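Local coordinates for glutaredoxin related protein (Sulfolobus solfataricus, PDB 4MNN) that probably acts as an atypical protein disulfide oxidoreductase of the glutaredoxin family, exchanging thiols and disulfides through a thioredoxin-type fold, at residues A[102-107]-A[134-139]; A[47-52]-A[59-64]. All coordinates share one frame; numbering follows the deposited sequence. Where two conformers were deposited one is given.

Contact 1 (A[102-107]-A[134-139])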
loop_
_atom_site.group_PDB
_atom_site.type_symbol
_atom_site.label_atom_id
_atom_site.label_comp_id
_atom_site.label_asym_id
_atom_site.label_seq_id
_atom_site.Cartn_x
_atom_site.Cartn_y
_atom_site.Cartn_z
ATOM N N SER A 102 -8.734 -5.156 10.820
ATOM C CA SER A 102 -8.703 -4.204 9.722
ATOM C C SER A 102 -8.007 -2.907 10.093
ATOM O O SER A 102 -8.210 -2.365 11.179
ATOM C CB SER A 102 -10.135 -3.895 9.295
ATOM O OG SER A 102 -10.178 -2.837 8.347
ATOM N N VAL A 103 -7.176 -2.435 9.176
ATOM C CA VAL A 103 -6.500 -1.155 9.324
ATOM C C VAL A 103 -6.680 -0.501 7.954
ATOM O O VAL A 103 -6.205 -1.032 6.944
ATOM C CB VAL A 103 -4.971 -1.304 9.620
ATOM C CG1 VAL A 103 -4.310 0.109 9.725
ATOM C CG2 VAL A 103 -4.771 -2.075 10.919
ATOM N N LYS A 104 -7.404 0.617 7.899
ATOM C CA LYS A 104 -7.597 1.338 6.648
ATOM C C LYS A 104 -6.993 2.712 6.748
ATOM O O LYS A 104 -7.290 3.470 7.677
ATOM C CB LYS A 104 -9.076 1.495 6.308
ATOM C CG LYS A 104 -9.729 0.140 6.088
ATOM C CD LYS A 104 -11.229 0.243 5.855
ATOM C CE LYS A 104 -11.746 -1.187 5.569
ATOM N NZ LYS A 104 -13.110 -1.183 5.053
ATOM N N LEU A 105 -6.168 3.033 5.767
ATOM C CA LEU A 105 -5.521 4.338 5.715
ATOM C C LEU A 105 -6.082 5.107 4.526
ATOM O O LEU A 105 -6.072 4.594 3.416
ATOM C CB LEU A 105 -4.002 4.174 5.518
ATOM C CG LEU A 105 -3.288 5.507 5.217
ATOM C CD1 LEU A 105 -3.384 6.421 6.433
ATOM C CD2 LEU A 105 -1.788 5.278 4.861
ATOM N N PHE A 106 -6.604 6.303 4.768
ATOM C CA PHE A 106 -7.081 7.162 3.702
ATOM C C PHE A 106 -6.024 8.211 3.419
ATOM O O PHE A 106 -5.497 8.830 4.340
ATOM C CB PHE A 106 -8.397 7.831 4.107
ATOM C CG PHE A 106 -9.542 6.832 4.200
ATOM C CD1 PHE A 106 -10.377 6.619 3.114
ATOM C CD2 PHE A 106 -9.679 6.020 5.321
ATOM C CE1 PHE A 106 -11.327 5.611 3.134
ATOM C CE2 PHE A 106 -10.629 4.996 5.360
ATOM C CZ PHE A 106 -11.452 4.799 4.255
ATOM N N VAL A 107 -5.738 8.409 2.134
ATOM C CA VAL A 107 -4.772 9.405 1.697
ATOM C C VAL A 107 -5.306 10.131 0.458
ATOM O O VAL A 107 -6.373 9.795 -0.065
ATOM C CB VAL A 107 -3.419 8.729 1.244
ATOM C CG1 VAL A 107 -2.833 7.861 2.368
ATOM C CG2 VAL A 107 -3.655 7.857 -0.029
ATOM N N GLU A 134 -5.433 -1.922 4.184
ATOM C CA GLU A 134 -5.994 -1.439 2.917
ATOM C C GLU A 134 -5.734 0.047 2.889
ATOM O O GLU A 134 -5.920 0.722 3.918
ATOM C CB GLU A 134 -7.502 -1.719 2.854
ATOM C CG GLU A 134 -7.764 -3.246 2.716
ATOM C CD GLU A 134 -9.232 -3.627 2.744
ATOM O OE1 GLU A 134 -9.900 -3.394 3.769
ATOM O OE2 GLU A 134 -9.702 -4.167 1.733
ATOM N N ILE A 135 -5.304 0.562 1.738
ATOM C CA ILE A 135 -5.030 1.996 1.603
ATOM C C ILE A 135 -6.023 2.495 0.590
ATOM O O ILE A 135 -6.261 1.819 -0.389
ATOM C CB ILE A 135 -3.634 2.265 1.013
ATOM C CG1 ILE A 135 -2.592 1.358 1.680
ATOM C CG2 ILE A 135 -3.302 3.764 1.157
ATOM C CD1 ILE A 135 -2.396 1.589 3.155
ATOM N N TYR A 136 -6.605 3.667 0.830
ATOM C CA TYR A 136 -7.575 4.237 -0.109
ATOM C C TYR A 136 -7.218 5.646 -0.510
ATOM O O TYR A 136 -6.982 6.471 0.352
ATOM C CB TYR A 136 -8.967 4.329 0.519
ATOM C CG TYR A 136 -9.591 3.001 0.863
ATOM C CD1 TYR A 136 -9.286 2.347 2.070
ATOM C CD2 TYR A 136 -10.491 2.399 -0.018
ATOM C CE1 TYR A 136 -9.870 1.120 2.397
ATOM C CE2 TYR A 136 -11.078 1.161 0.292
ATOM C CZ TYR A 136 -10.767 0.534 1.497
ATOM O OH TYR A 136 -11.343 -0.682 1.797
ATOM N N ASP A 137 -7.181 5.906 -1.816
ATOM C CA ASP A 137 -6.994 7.262 -2.336
ATOM C C ASP A 137 -8.432 7.836 -2.205
ATOM O O ASP A 137 -9.356 7.454 -2.947
ATOM C CB ASP A 137 -6.586 7.252 -3.809
ATOM C CG ASP A 137 -6.473 8.676 -4.409
ATOM O OD1 ASP A 137 -7.163 9.603 -3.952
ATOM O OD2 ASP A 137 -5.718 8.869 -5.374
ATOM N N ALA A 138 -8.606 8.708 -1.221
ATOM C CA ALA A 138 -9.895 9.307 -0.906
ATOM C C ALA A 138 -10.513 10.134 -2.031
ATOM O O ALA A 138 -11.722 10.398 -1.996
ATOM C CB ALA A 138 -9.747 10.164 0.355
ATOM N N THR A 139 -9.691 10.575 -2.993
ATOM C CA THR A 139 -10.215 11.359 -4.127
ATOM C C THR A 139 -10.858 10.443 -5.144
ATOM O O THR A 139 -11.783 10.831 -5.878
ATOM C CB THR A 139 -9.087 12.182 -4.851
ATOM O OG1 THR A 139 -8.152 11.303 -5.504
ATOM C CG2 THR A 139 -8.368 13.048 -3.843
HETATM O O HOH W 1 -8.869 -3.824 6.163
#

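Contact 2 (A[47-52]-A[59-64])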
loop_
_atom_site.group_PDB
_atom_site.type_symbol
_atom_site.label_atom_id
_atom_site.label_comp_id
_atom_site.label_asym_id
_atom_site.label_seq_id
_atom_site.Cartn_x
_atom_site.Cartn_y
_atom_site.Cartn_z
ATOM N N LYS A 47 -12.935 0.671 -10.506
ATOM C CA LYS A 47 -11.943 1.658 -10.085
ATOM C C LYS A 47 -10.595 0.932 -9.962
ATOM O O LYS A 47 -10.538 -0.262 -9.771
ATOM C CB LYS A 47 -12.337 2.285 -8.747
ATOM C CG LYS A 47 -13.566 3.244 -8.797
ATOM C CD LYS A 47 -13.862 3.740 -7.379
ATOM C CE LYS A 47 -14.919 4.835 -7.327
ATOM N NZ LYS A 47 -14.597 5.954 -8.238
ATOM N N PRO A 48 -9.506 1.664 -10.063
ATOM C CA PRO A 48 -8.187 1.033 -9.973
ATOM C C PRO A 48 -7.795 0.471 -8.612
ATOM O O PRO A 48 -8.259 0.942 -7.552
ATOM C CB PRO A 48 -7.238 2.164 -10.419
ATOM C CG PRO A 48 -7.965 3.418 -10.041
ATOM C CD PRO A 48 -9.407 3.106 -10.365
ATOM N N LEU A 49 -6.952 -0.557 -8.636
ATOM C CA LEU A 49 -6.428 -1.057 -7.385
ATOM C C LEU A 49 -5.176 -1.834 -7.665
ATOM O O LEU A 49 -4.924 -2.224 -8.809
ATOM C CB LEU A 49 -7.440 -1.894 -6.586
ATOM C CG LEU A 49 -7.821 -3.386 -6.612
ATOM C CD1 LEU A 49 -9.161 -3.492 -7.295
ATOM C CD2 LEU A 49 -6.731 -4.282 -7.184
ATOM N N VAL A 50 -4.366 -2.038 -6.635
ATOM C CA VAL A 50 -3.152 -2.826 -6.769
ATOM C C VAL A 50 -2.944 -3.573 -5.463
ATOM O O VAL A 50 -3.013 -2.985 -4.383
ATOM C CB VAL A 50 -1.893 -1.965 -7.084
ATOM C CG1 VAL A 50 -1.586 -1.034 -5.946
ATOM C CG2 VAL A 50 -0.695 -2.891 -7.365
ATOM N N LYS A 51 -2.727 -4.880 -5.584
ATOM C CA LYS A 51 -2.516 -5.784 -4.450
ATOM C C LYS A 51 -1.074 -6.243 -4.508
ATOM O O LYS A 51 -0.566 -6.610 -5.594
ATOM C CB LYS A 51 -3.403 -7.026 -4.538
ATOM C CG LYS A 51 -4.846 -6.734 -4.275
ATOM C CD LYS A 51 -5.680 -8.003 -4.340
ATOM C CE LYS A 51 -6.970 -7.816 -3.566
ATOM N NZ LYS A 51 -7.982 -8.831 -4.019
ATOM N N VAL A 52 -0.416 -6.254 -3.354
ATOM C CA VAL A 52 0.990 -6.649 -3.317
ATOM C C VAL A 52 1.038 -7.958 -2.556
ATOM O O VAL A 52 0.549 -8.028 -1.449
ATOM C CB VAL A 52 1.803 -5.570 -2.622
ATOM C CG1 VAL A 52 3.236 -6.065 -2.361
ATOM C CG2 VAL A 52 1.814 -4.308 -3.535
ATOM N N TYR A 59 -0.055 -8.639 1.294
ATOM C CA TYR A 59 0.459 -7.686 2.254
ATOM C C TYR A 59 -0.466 -6.510 2.406
ATOM O O TYR A 59 -0.682 -6.023 3.516
ATOM C CB TYR A 59 1.855 -7.232 1.845
ATOM C CG TYR A 59 2.869 -8.322 2.103
ATOM C CD1 TYR A 59 2.989 -9.404 1.234
ATOM C CD2 TYR A 59 3.658 -8.302 3.261
ATOM C CE1 TYR A 59 3.880 -10.470 1.508
ATOM C CE2 TYR A 59 4.547 -9.351 3.543
ATOM C CZ TYR A 59 4.646 -10.426 2.658
ATOM O OH TYR A 59 5.531 -11.469 2.915
ATOM N N TYR A 60 -1.021 -6.049 1.292
ATOM C CA TYR A 60 -2.000 -4.972 1.360
ATOM C C TYR A 60 -2.612 -4.744 -0.002
ATOM O O TYR A 60 -2.140 -5.284 -1.009
ATOM C CB TYR A 60 -1.331 -3.676 1.864
ATOM C CG TYR A 60 -0.229 -3.150 0.968
ATOM C CD1 TYR A 60 -0.528 -2.412 -0.176
ATOM C CD2 TYR A 60 1.118 -3.408 1.254
ATOM C CE1 TYR A 60 0.488 -1.936 -1.012
ATOM C CE2 TYR A 60 2.152 -2.944 0.408
ATOM C CZ TYR A 60 1.832 -2.215 -0.710
ATOM O OH TYR A 60 2.812 -1.740 -1.587
ATOM N N THR A 61 -3.668 -3.939 -0.023
ATOM C CA THR A 61 -4.321 -3.542 -1.264
ATOM C C THR A 61 -4.365 -2.021 -1.170
ATOM O O THR A 61 -4.714 -1.470 -0.111
ATOM C CB THR A 61 -5.791 -3.975 -1.365
ATOM O OG1 THR A 61 -5.875 -5.393 -1.350
ATOM C CG2 THR A 61 -6.406 -3.470 -2.694
ATOM N N TYR A 62 -4.003 -1.372 -2.267
ATOM C CA TYR A 62 -4.033 0.067 -2.377
ATOM C C TYR A 62 -5.156 0.337 -3.386
ATOM O O TYR A 62 -5.061 -0.096 -4.566
ATOM C CB TYR A 62 -2.707 0.555 -2.965
ATOM C CG TYR A 62 -2.570 2.051 -2.966
ATOM C CD1 TYR A 62 -1.729 2.707 -2.054
ATOM C CD2 TYR A 62 -3.269 2.836 -3.905
ATOM C CE1 TYR A 62 -1.587 4.105 -2.079
ATOM C CE2 TYR A 62 -3.136 4.231 -3.940
ATOM C CZ TYR A 62 -2.304 4.859 -3.030
ATOM O OH TYR A 62 -2.217 6.243 -3.055
ATOM N N TYR A 63 -6.203 1.009 -2.922
ATOM C CA TYR A 63 -7.336 1.370 -3.753
ATOM C C TYR A 63 -7.107 2.763 -4.345
ATOM O O TYR A 63 -7.296 3.779 -3.678
ATOM C CB TYR A 63 -8.613 1.314 -2.915
ATOM C CG TYR A 63 -8.909 -0.108 -2.448
ATOM C CD1 TYR A 63 -8.580 -0.531 -1.147
ATOM C CD2 TYR A 63 -9.573 -1.014 -3.298
ATOM C CE1 TYR A 63 -8.908 -1.796 -0.706
ATOM C CE2 TYR A 63 -9.918 -2.296 -2.863
ATOM C CZ TYR A 63 -9.583 -2.678 -1.570
ATOM O OH TYR A 63 -9.910 -3.951 -1.136
ATOM N N GLY A 64 -6.689 2.756 -5.618
ATOM C CA GLY A 64 -6.358 3.947 -6.376
ATOM C C GLY A 64 -5.089 3.561 -7.103
ATOM O O GLY A 64 -4.835 2.355 -7.280
#

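Contact 1 (A[102-107]-A[134-139])
Phe-106 and Tyr-136 lie side by side and point the same way, a good illustration of how paired residues on parallel strands present matching side chains. Both have CG anti to the carbonyl carbon (chi1 -69° in Phe-106 and -64° in Tyr-136), and these like torsions send the two rings out from the sheet in the same direction, with their planes 11° apart. They are slid so far along each other that they barely overlap, and the edge of the phenylalanine, CD1 and CE1, touches Tyr-136 CB at 3.7 Å. The aliphatic chain of Lys-104 runs obliquely past the far end of the tyrosine, its CD 3.8 Å from Tyr-136 CE1.

Charged and polar ends gather on this same face. Extended alongside Glu-134, Lys-104 brings its CE to 3.4 Å from Glu-134 OE1, yet NZ stays beyond salt-bridge range of that oxygen and instead pairs with Asp-160 and bonds to Tyr-148. The carboxylate is held at both oxygens: OE2 bonds to the hydroxyl of Tyr-63, while a water donates to Glu-134 OE1 at 2.6 Å and accepts from Ser-102 OG.

On the opposite face Leu-105, Val-107 and Ile-135 make the apolar contacts, with Ile-135 CD1 resting 3.9 Å from Leu-105 CB and Val-107 meeting Ile-135 more loosely.

The backbones are zipped by five nearly straight bonds, alternating in direction, from Glu-134 N to Val-103 O at one end to Ala-138 N to Val-107 O (2.7 Å) at the other. At the strand's last residue, Asp-137 OD1 accepts from Thr-139 N at 2.9 Å, closing an Asx turn.

Together these strands frame the beta-alpha-beta unit whose connecting helix 114-127 packs on Leu-105 and Val-107, the latter touching Cys-114; strand 155-158 flanks 101-107, and strand 57-63 flanks 131-137.

Contact 2 (A[47-52]-A[59-64])
Val-50 O accepts from Tyr-62 N at 2.8 Å in an almost straight bond (174°), and the return bond from Val-50 N to Tyr-62 O completes a hydrogen-bonded antiparallel pair. Thr-61 CA also approaches Val-50 O, at 3.4 Å, so that one carbonyl receives both an N-H and a weaker C-H contact. Two residues along, Val-52 N bonds to Tyr-60 O and Val-52 O accepts from Tyr-59 N. At the other end the ladder frays: the bond from Gly-64 N to Pro-48 O is weak, and Pro-48 O has a second partner in Tyr-141 OH. Gly-64 adopts backbone angles at which any side chain would collide with the carbonyl oxygen of Tyr-63.

The side-chain pairings show how a hairpin sorts its two faces. On one, Val-52 sits over the ring of Tyr-60, a CH-pi contact with Val-52 CB 4.1 Å from the ring centroid, while its CG2 reaches the phenol end, 3.4 Å from Tyr-60 OH. The torsion behind this (chi1 62°) places Tyr-60 CG between its backbone N and carbonyl carbon and swings the ring end nearer the partner strand. Tyr-60 also stacks on Tyr-122 and bonds to Ser-77 OG, and an alanine here would probably leave Val-52 without its aromatic floor and Ser-77 without its phenol partner. On the other face, the extended chain of Lys-51 runs beside Thr-61, with CG 3.4 Å from Thr-61 OG1. Thr-61 CG2 in turn lies over one face of the Tyr-63 ring, towards its rim, and Leu-49 CB meets Tyr-63 CD2 at 4.0 Å.

This is the antiparallel beta hairpin of the N-terminal thioredoxin-like unit, strands 49-54 and 57-63, with helix 71-83 packed on Val-52 and Tyr-60 as in the thioredoxin fold.

How the contacts relate
Two thioredoxin-like units can fuse into one continuous sheet, and the two contacts meet at exactly that seam. Their centres are 10 Å apart, and the strands 57-63 and 131-137, one from each contact, are parallel neighbours. Both backbone polar atoms of Ile-135 turn to strand 57-63: Tyr-63 N lies 2.7 Å from Ile-135 O and Ile-135 N lies 2.8 Å from Thr-61 O, both probable hydrogen bonds. Beside them Tyr-136 CE2 packs 3.3 Å from Tyr-63 CD1. Each contact also approaches a disulfide: Leu-49 of contact 2 touches Cys-24, bonded to Cys-45, whereas Val-107 of contact 1 touches Cys-114, bonded to Cys-111 in a CxxC pattern consistent with a redox site.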